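Local coordinates for protein 3-chlorocatechol 1,2-dioxygenase (Rhodococcus opacus, PDB 2BOY) that probably catalyses the iron(III)-dependent intradiol cleavage of catechol rings, chlorinated ones among them, at residues A[92-98]-A[140-146]; A[100-104]-A[242-246]; A[188-194]-A[206-210]. All blocks are in the same frame, centred on the assembly; numbering follows the deposited sequence. Where two conformers were deposited one is given.

All three contacts belong to the catalytic dioxygenase domain and gather round one curled mixed sheet. Contact 1 joins the loops leading into strands 102-110 and 146-150; contact 2 pairs strand 102-110 with strand 241-250, near the C terminus; contact 3 is the hairpin 187-197/204-210, which carries two iron ligands. Their centres lie about 16 Å (1 and 2), 18 Å (1 and 3) and 14 Å (2 and 3) apart. Along the chain, contacts 1 and 2 interleave, whereas contact 3 falls wholly between the two segments of contact 2. Leu-103 of contact 2 packs on Leu-192 and Phe-210 of contact 3, so the parallel pair of contact 2 packs directly against the hairpin that carries the iron ligands.

Contact 1 (A[92-98]-A[140-146]); sequences MPMRDDE and LPDYLFR
Phe-145 is held at both ends by the loop 92-98: its backbone N donates to Pro-93 O (2.8 Å), and its ring fits among Met-92, Met-94 and Glu-98. The backbone bond lies in the carbonyl plane, on a lone pair, and the same oxygen sits over one ring face, near the rim. Met-94 lays CG against the ring, 3.6 Å from Phe-145 CZ, and brings its sulfur beside it in an oblique Met-aromatic contact. Glu-98 meets the ring edge, with OE2 3.5 Å from Phe-145 CE1, where aromatic hydrogens suit a carboxylate oxygen. Pro-93, short and rigid, fits the curved backbone of the two overlapping type II turns, its CG 3.3 Å from Arg-146 O.

At the other end of the contact Arg-95 covers Leu-140, Pro-141 and Leu-144. A bend at chi3 (-71°) turns its guanidinium back along its own type I turn, so that NE and NH2 grip Glu-98 side-on, NE to OE1 and NH2 to OE2. Glu-98 OE1 also accepts from Arg-95 N, which ties the turn together. Leu-144 CD2 lies over one guanidinium face, 3.6 Å from Arg-95 NH2. Leu-140 CD2 meets NH1, and Pro-141 CG lies against CG and CD of the arginine, both side chains crossing it at about a right angle; a long side chain thus offers charge to Glu-98 and a flat surface to carbon.

Beneath these loops, Met-92, Met-94, Glu-98 and Phe-145 rest on strand 156-162, and Met-92 also reaches strand 121-125.

Contact 2 (A[100-104]-A[242-246]); sequences GDTLI and HFETS
With chi1 at 70°, His-242 sets its ring between its own backbone N and carbonyl carbon, so that CD2 lies 3.8 Å from CG1 of Ile-104 on the neighbouring strand. Phe-243, its CG anti to the carbonyl carbon (chi1 -66°), swings its ring back along strand 102-104 to Asp-101, whose CB comes to the ring edge, 3.7 Å from Phe-243 CE2. Leu-103 and Phe-243 share one face of this parallel strand pair, Ile-104 and Glu-244 the other, where the His-242 ring reaches Ile-104.

Three backbone bonds zip the pair together. Phe-243 N donates to Thr-102 O (3.0 Å), Ile-104 N to Phe-243 O (2.8 Å) and Thr-245 N to Ile-104 O (2.9 Å), the last running nearly along the C=O axis. This is the stepping of a parallel ladder, in which Ile-104 bonds to the residues before and after its partner, Glu-244. Leu-103 sends CD1 to Thr-245 CG2 (4.0 Å). Its branched end suits the buried side, where Thr-161 also meets it, while Thr-245 OG1 is satisfied by Ser-231 O. Beta-branched Thr-102 and Ile-104 favour the extended backbone; Thr-102 CB packs on His-242 CB at 3.7 Å.

No salt bridge joins the two segments: backbone bonds supply the polar grip and carbon contacts the rest. Much of this cohesion accordingly follows from strand geometry, and the imidazole of His-242 and the CB of Asp-101 serve here as packing surfaces.

Contact 3 (A[188-194]-A[206-210]); sequences RPAHLHW and TQLYF. With FE (Fe (III) ion), chain I; BHO (benzhydroxamic acid), chain J.
This contact is the antiparallel hairpin 187-197/204-210, buried near the centre of the chain, and it forms one wall of the iron site. Leu-192 and Leu-208 make a hydrogen-bonded pair (Leu-208 N to Leu-192 O, 2.8 Å), as do Trp-194 and Thr-206. His-193 and Gln-207 form the non-hydrogen-bonded pair between them.

On the face of Leu-192, Trp-194 and Leu-208, Trp-194 NE1 meets Leu-208 CD1 at 3.5 Å, the two side chains crossing at about a right angle; Phe-105 of strand 102-110 packs here too. The histidine face is polar. His-191 NE2 and His-193 NE2 bind the iron at 2.0 Å and 2.2 Å, and Tyr-133 is the third protein ligand. Benzhydroxamic acid lies against the iron; its shortest distances, to the metal and to Arg-188 NH1, are too short to be relied on.

Gln-207 runs alongside both histidines and puts OE1 over one face of the His-191 ring. On a lone pair in the amide plane, that oxygen accepts from Arg-188 NH1 (2.8 Å), while Arg-188 NH2 reaches Tyr-209 OH (3.0 Å) and forms a salt bridge with Asp-219. Gln-207 NE2 is bonded to Ile-74 O.

Second-shell acceptors help to orient each imidazole. His-191 ND1 donates to Pro-189 O (2.8 Å, N-H...O 172°), and His-193 ND1 donates to a water that in turn donates to Thr-206 O. With hydrogen on ND1, each NE2 lone pair is left to the iron; backbone carbonyls, one directly and one through a water, help to set the ring rotations, and Trp-125 stacks on His-193.

Contact 1 (A[92-98]-A[140-146])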
# COMPACT_ATOMS: atom_id res chain seq x y z
N MET A 92 -8.53 25.76 26.43
CA MET A 92 -7.59 24.82 25.83
C MET A 92 -6.15 25.21 26.21
O MET A 92 -5.89 26.42 26.38
CB MET A 92 -7.72 24.81 24.30
CG MET A 92 -9.09 24.24 23.76
SD MET A 92 -9.32 22.50 24.22
CE MET A 92 -8.27 21.69 23.05
N PRO A 93 -5.27 24.22 26.41
CA PRO A 93 -3.87 24.51 26.78
C PRO A 93 -3.17 25.33 25.71
O PRO A 93 -3.10 24.91 24.54
CB PRO A 93 -3.24 23.13 27.00
CG PRO A 93 -4.45 22.23 27.43
CD PRO A 93 -5.56 22.76 26.45
N MET A 94 -2.75 26.55 26.11
CA MET A 94 -2.17 27.50 25.18
C MET A 94 -0.96 28.17 25.85
O MET A 94 -0.90 28.27 27.07
CB MET A 94 -3.21 28.58 24.84
CG MET A 94 -4.31 28.06 23.97
SD MET A 94 -5.49 29.28 23.49
CE MET A 94 -6.45 29.39 24.96
N ARG A 95 -0.03 28.64 25.04
CA ARG A 95 1.16 29.29 25.58
C ARG A 95 0.79 30.70 26.05
O ARG A 95 -0.20 31.24 25.58
CB ARG A 95 2.26 29.37 24.52
CG ARG A 95 2.85 27.95 24.27
CD ARG A 95 3.55 27.80 22.94
NE ARG A 95 2.66 27.80 21.77
CZ ARG A 95 3.07 27.46 20.55
NH1 ARG A 95 4.34 27.12 20.35
NH2 ARG A 95 2.24 27.47 19.52
N ASP A 96 1.59 31.29 26.94
CA ASP A 96 1.28 32.65 27.41
C ASP A 96 1.24 33.70 26.30
O ASP A 96 0.64 34.76 26.47
CB ASP A 96 2.15 33.17 28.58
CG ASP A 96 3.64 32.95 28.39
OD1 ASP A 96 4.15 32.84 27.26
OD2 ASP A 96 4.41 32.91 29.39
N ASP A 97 1.85 33.40 25.16
CA ASP A 97 1.82 34.36 24.05
C ASP A 97 1.20 33.76 22.79
O ASP A 97 1.57 34.11 21.66
CB ASP A 97 3.24 34.90 23.77
CG ASP A 97 4.22 33.82 23.36
OD1 ASP A 97 3.85 32.59 23.34
OD2 ASP A 97 5.40 34.10 23.06
N GLU A 98 0.28 32.82 22.99
CA GLU A 98 -0.30 32.08 21.87
C GLU A 98 -0.92 33.03 20.85
O GLU A 98 -1.71 33.89 21.22
CB GLU A 98 -1.36 31.10 22.39
CG GLU A 98 -1.75 30.02 21.40
CD GLU A 98 -0.65 29.01 21.21
OE1 GLU A 98 -0.12 28.50 22.23
OE2 GLU A 98 -0.32 28.73 20.02
N LEU A 140 6.40 21.58 20.19
CA LEU A 140 5.32 22.27 20.88
C LEU A 140 5.23 21.66 22.26
O LEU A 140 5.59 20.50 22.42
CB LEU A 140 3.95 22.09 20.17
CG LEU A 140 3.76 22.68 18.78
CD1 LEU A 140 2.25 22.60 18.39
CD2 LEU A 140 4.28 24.11 18.65
N PRO A 141 4.75 22.40 23.25
CA PRO A 141 4.50 21.83 24.58
C PRO A 141 3.56 20.64 24.46
O PRO A 141 2.59 20.72 23.68
CB PRO A 141 3.80 22.97 25.33
CG PRO A 141 4.29 24.23 24.67
CD PRO A 141 4.40 23.84 23.20
N ASP A 142 3.85 19.56 25.20
CA ASP A 142 2.95 18.40 25.24
C ASP A 142 1.54 18.81 25.63
O ASP A 142 1.35 19.54 26.62
CB ASP A 142 3.42 17.39 26.29
CG ASP A 142 4.73 16.68 25.90
OD1 ASP A 142 5.18 16.74 24.73
OD2 ASP A 142 5.32 15.96 26.74
N TYR A 143 0.56 18.32 24.88
CA TYR A 143 -0.86 18.61 25.06
C TYR A 143 -1.26 20.05 24.77
O TYR A 143 -2.35 20.47 25.15
CB TYR A 143 -1.41 18.16 26.43
CG TYR A 143 -1.38 16.63 26.62
CD1 TYR A 143 -2.15 15.79 25.82
CD2 TYR A 143 -0.59 16.04 27.62
CE1 TYR A 143 -2.12 14.40 25.99
CE2 TYR A 143 -0.56 14.63 27.82
CZ TYR A 143 -1.31 13.83 26.99
OH TYR A 143 -1.30 12.46 27.17
N LEU A 144 -0.42 20.80 24.05
CA LEU A 144 -0.91 22.10 23.59
C LEU A 144 -2.17 21.79 22.76
O LEU A 144 -2.12 20.88 21.92
CB LEU A 144 0.08 22.78 22.68
CG LEU A 144 -0.14 24.28 22.51
CD1 LEU A 144 0.33 24.96 23.85
CD2 LEU A 144 0.61 24.76 21.32
N PHE A 145 -3.25 22.54 22.97
CA PHE A 145 -4.47 22.43 22.14
C PHE A 145 -5.06 21.02 22.15
O PHE A 145 -5.64 20.59 21.16
CB PHE A 145 -4.24 22.92 20.70
CG PHE A 145 -4.21 24.42 20.60
CD1 PHE A 145 -3.01 25.08 20.26
CD2 PHE A 145 -5.33 25.16 20.94
CE1 PHE A 145 -2.98 26.48 20.22
CE2 PHE A 145 -5.32 26.57 20.88
CZ PHE A 145 -4.14 27.22 20.52
N ARG A 146 -4.97 20.37 23.31
CA ARG A 146 -5.63 19.08 23.56
C ARG A 146 -6.22 19.13 24.95
O ARG A 146 -5.51 19.45 25.93
CB ARG A 146 -4.57 17.96 23.49
CG ARG A 146 -3.91 17.81 22.12
CD ARG A 146 -2.82 16.72 22.03
NE ARG A 146 -2.20 16.64 20.71
CZ ARG A 146 -2.67 15.94 19.67
NH1 ARG A 146 -3.82 15.23 19.75
NH2 ARG A 146 -1.97 15.93 18.53

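Contact 2 (A[100-104]-A[242-246])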
# COMPACT_ATOMS: atom_id res chain seq x y z
N GLY A 100 -3.20 34.05 17.29
CA GLY A 100 -4.44 33.68 16.64
C GLY A 100 -5.66 34.39 17.22
O GLY A 100 -5.57 35.06 18.23
N ASP A 101 -6.79 34.27 16.54
CA ASP A 101 -8.03 34.89 16.93
C ASP A 101 -8.68 34.03 18.02
O ASP A 101 -8.75 32.81 17.86
CB ASP A 101 -8.98 34.95 15.71
CG ASP A 101 -8.40 35.78 14.55
OD1 ASP A 101 -7.77 36.81 14.83
OD2 ASP A 101 -8.53 35.46 13.36
N THR A 102 -9.14 34.66 19.10
CA THR A 102 -9.83 33.97 20.20
C THR A 102 -11.16 33.43 19.72
O THR A 102 -11.89 34.12 19.00
CB THR A 102 -10.07 34.93 21.38
OG1 THR A 102 -8.80 35.23 21.98
CG2 THR A 102 -10.82 34.22 22.51
N LEU A 103 -11.46 32.19 20.10
CA LEU A 103 -12.70 31.56 19.73
C LEU A 103 -13.41 31.13 21.00
O LEU A 103 -12.79 30.41 21.84
CB LEU A 103 -12.45 30.30 18.86
CG LEU A 103 -13.73 29.52 18.51
CD1 LEU A 103 -14.71 30.37 17.68
CD2 LEU A 103 -13.41 28.17 17.81
N ILE A 104 -14.68 31.50 21.14
CA ILE A 104 -15.50 31.01 22.26
C ILE A 104 -16.48 30.04 21.67
O ILE A 104 -17.32 30.40 20.81
CB ILE A 104 -16.21 32.14 23.03
CG1 ILE A 104 -15.19 33.22 23.48
CG2 ILE A 104 -17.03 31.58 24.19
CD1 ILE A 104 -14.03 32.71 24.37
N HIS A 242 -13.29 39.07 19.15
CA HIS A 242 -13.12 37.63 19.17
C HIS A 242 -14.29 37.03 18.41
O HIS A 242 -15.16 37.78 17.89
CB HIS A 242 -12.97 37.08 20.61
CG HIS A 242 -14.21 37.15 21.43
ND1 HIS A 242 -14.39 38.08 22.44
CD2 HIS A 242 -15.34 36.39 21.42
CE1 HIS A 242 -15.57 37.90 23.00
NE2 HIS A 242 -16.18 36.90 22.39
N PHE A 243 -14.29 35.71 18.30
CA PHE A 243 -15.30 35.01 17.54
C PHE A 243 -16.02 34.09 18.47
O PHE A 243 -15.40 33.57 19.41
CB PHE A 243 -14.65 34.26 16.38
CG PHE A 243 -14.05 35.19 15.37
CD1 PHE A 243 -14.84 35.76 14.39
CD2 PHE A 243 -12.72 35.59 15.49
CE1 PHE A 243 -14.28 36.69 13.46
CE2 PHE A 243 -12.16 36.53 14.59
CZ PHE A 243 -12.94 37.07 13.58
N GLU A 244 -17.30 33.90 18.20
CA GLU A 244 -18.11 32.98 18.97
C GLU A 244 -18.87 32.05 18.04
O GLU A 244 -19.27 32.44 16.92
CB GLU A 244 -19.05 33.78 19.86
CG GLU A 244 -20.11 33.00 20.56
CD GLU A 244 -21.06 33.95 21.29
OE1 GLU A 244 -22.27 33.95 20.97
OE2 GLU A 244 -20.56 34.72 22.15
N THR A 245 -19.07 30.82 18.49
CA THR A 245 -19.82 29.84 17.70
C THR A 245 -20.55 28.86 18.65
O THR A 245 -20.23 28.82 19.81
CB THR A 245 -18.87 29.14 16.71
OG1 THR A 245 -19.66 28.41 15.75
CG2 THR A 245 -18.01 28.05 17.39
N SER A 246 -21.54 28.13 18.14
CA SER A 246 -22.39 27.27 18.96
C SER A 246 -22.56 26.02 18.15
O SER A 246 -22.63 26.07 16.91
CB SER A 246 -23.79 27.89 19.15
OG SER A 246 -23.69 29.07 19.93

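Contact 3 (A[188-194]-A[206-210])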
# COMPACT_ATOMS: atom_id res chain seq x y z
N ARG A 188 -5.99 20.47 4.40
CA ARG A 188 -7.27 20.32 5.11
C ARG A 188 -7.75 21.74 5.55
O ARG A 188 -6.93 22.54 6.03
CB ARG A 188 -7.06 19.49 6.39
CG ARG A 188 -6.51 18.09 6.13
CD ARG A 188 -7.17 17.02 7.04
NE ARG A 188 -8.61 17.07 6.80
CZ ARG A 188 -9.56 17.00 7.73
NH1 ARG A 188 -9.24 16.88 9.02
NH2 ARG A 188 -10.82 17.13 7.34
N PRO A 189 -9.05 22.01 5.46
CA PRO A 189 -9.60 23.27 5.99
C PRO A 189 -9.44 23.22 7.52
O PRO A 189 -9.23 22.11 8.06
CB PRO A 189 -11.07 23.22 5.60
CG PRO A 189 -11.39 21.74 5.61
CD PRO A 189 -10.12 21.11 4.97
N ALA A 190 -9.53 24.37 8.19
CA ALA A 190 -9.36 24.44 9.67
C ALA A 190 -10.45 23.66 10.35
O ALA A 190 -11.57 23.71 9.89
CB ALA A 190 -9.42 25.89 10.11
N HIS A 191 -10.14 22.98 11.46
CA HIS A 191 -11.14 22.12 12.13
C HIS A 191 -10.81 21.84 13.60
O HIS A 191 -9.64 21.91 14.02
CB HIS A 191 -11.27 20.77 11.37
CG HIS A 191 -9.97 20.05 11.24
ND1 HIS A 191 -9.07 20.30 10.22
CD2 HIS A 191 -9.37 19.16 12.06
CE1 HIS A 191 -7.99 19.57 10.42
NE2 HIS A 191 -8.15 18.85 11.52
N LEU A 192 -11.85 21.51 14.37
CA LEU A 192 -11.73 21.06 15.74
C LEU A 192 -12.15 19.59 15.70
O LEU A 192 -13.20 19.29 15.10
CB LEU A 192 -12.72 21.82 16.63
CG LEU A 192 -12.61 23.35 16.55
CD1 LEU A 192 -13.62 23.95 17.51
CD2 LEU A 192 -11.16 23.70 16.98
N HIS A 193 -11.33 18.72 16.31
CA HIS A 193 -11.60 17.24 16.40
C HIS A 193 -12.30 16.95 17.72
O HIS A 193 -11.93 17.52 18.74
CB HIS A 193 -10.29 16.47 16.48
CG HIS A 193 -9.55 16.36 15.17
ND1 HIS A 193 -9.85 15.39 14.25
CD2 HIS A 193 -8.50 17.06 14.66
CE1 HIS A 193 -9.05 15.51 13.20
NE2 HIS A 193 -8.23 16.53 13.43
N TRP A 194 -13.23 15.97 17.77
CA TRP A 194 -13.93 15.66 19.02
C TRP A 194 -14.16 14.16 19.10
O TRP A 194 -14.51 13.54 18.09
CB TRP A 194 -15.31 16.30 19.03
CG TRP A 194 -15.33 17.78 18.85
CD1 TRP A 194 -15.29 18.47 17.66
CD2 TRP A 194 -15.41 18.77 19.88
NE1 TRP A 194 -15.30 19.82 17.91
CE2 TRP A 194 -15.40 20.03 19.26
CE3 TRP A 194 -15.47 18.72 21.29
CZ2 TRP A 194 -15.47 21.22 19.98
CZ3 TRP A 194 -15.53 19.92 22.01
CH2 TRP A 194 -15.53 21.14 21.35
N THR A 206 -16.07 13.15 15.58
CA THR A 206 -16.46 14.08 14.55
C THR A 206 -15.46 15.25 14.47
O THR A 206 -14.49 15.30 15.22
CB THR A 206 -17.95 14.54 14.79
OG1 THR A 206 -18.46 15.23 13.64
CG2 THR A 206 -18.10 15.53 15.98
N GLN A 207 -15.72 16.16 13.54
CA GLN A 207 -14.86 17.34 13.32
C GLN A 207 -15.78 18.48 13.03
O GLN A 207 -16.81 18.29 12.39
CB GLN A 207 -14.02 17.14 12.07
CG GLN A 207 -12.96 16.07 12.23
CD GLN A 207 -11.91 16.11 11.15
OE1 GLN A 207 -11.55 17.19 10.65
NE2 GLN A 207 -11.40 14.95 10.80
N LEU A 208 -15.39 19.70 13.41
CA LEU A 208 -16.21 20.86 13.03
C LEU A 208 -15.31 21.83 12.28
O LEU A 208 -14.19 22.03 12.68
CB LEU A 208 -16.82 21.52 14.28
CG LEU A 208 -17.77 20.58 15.04
CD1 LEU A 208 -18.19 21.14 16.40
CD2 LEU A 208 -19.01 20.23 14.19
N TYR A 209 -15.82 22.39 11.20
CA TYR A 209 -15.09 23.25 10.27
C TYR A 209 -15.69 24.65 10.33
O TYR A 209 -16.70 24.85 10.98
CB TYR A 209 -15.26 22.71 8.86
CG TYR A 209 -14.83 21.27 8.72
CD1 TYR A 209 -15.76 20.24 8.82
CD2 TYR A 209 -13.49 20.95 8.47
CE1 TYR A 209 -15.36 18.91 8.71
CE2 TYR A 209 -13.08 19.62 8.36
CZ TYR A 209 -14.02 18.62 8.47
OH TYR A 209 -13.64 17.30 8.34
N PHE A 210 -15.08 25.63 9.68
CA PHE A 210 -15.52 27.05 9.77
C PHE A 210 -16.02 27.46 8.39
O PHE A 210 -15.28 27.34 7.41
CB PHE A 210 -14.35 27.89 10.25
CG PHE A 210 -13.86 27.48 11.59
CD1 PHE A 210 -12.80 26.59 11.73
CD2 PHE A 210 -14.52 27.91 12.74
CE1 PHE A 210 -12.39 26.18 12.96
CE2 PHE A 210 -14.10 27.49 13.99
CZ PHE A 210 -13.04 26.63 14.10
FE FE I . -6.77 17.46 12.10
C1 BHO J . -6.00 14.66 9.52
C2 BHO J . -6.82 13.71 8.73
C3 BHO J . -6.20 12.98 7.72
C4 BHO J . -4.83 13.18 7.47
C5 BHO J . -4.08 14.07 8.21
C6 BHO J . -4.66 14.83 9.23
C BHO J . -6.67 15.44 10.61
O1 BHO J . -7.83 15.65 10.48
N BHO J . -6.09 15.95 11.68
O2 BHO J . -5.32 15.32 12.42
O HOH W 1 -12.73 25.23 8.07
O HOH W 2 -12.06 13.64 14.60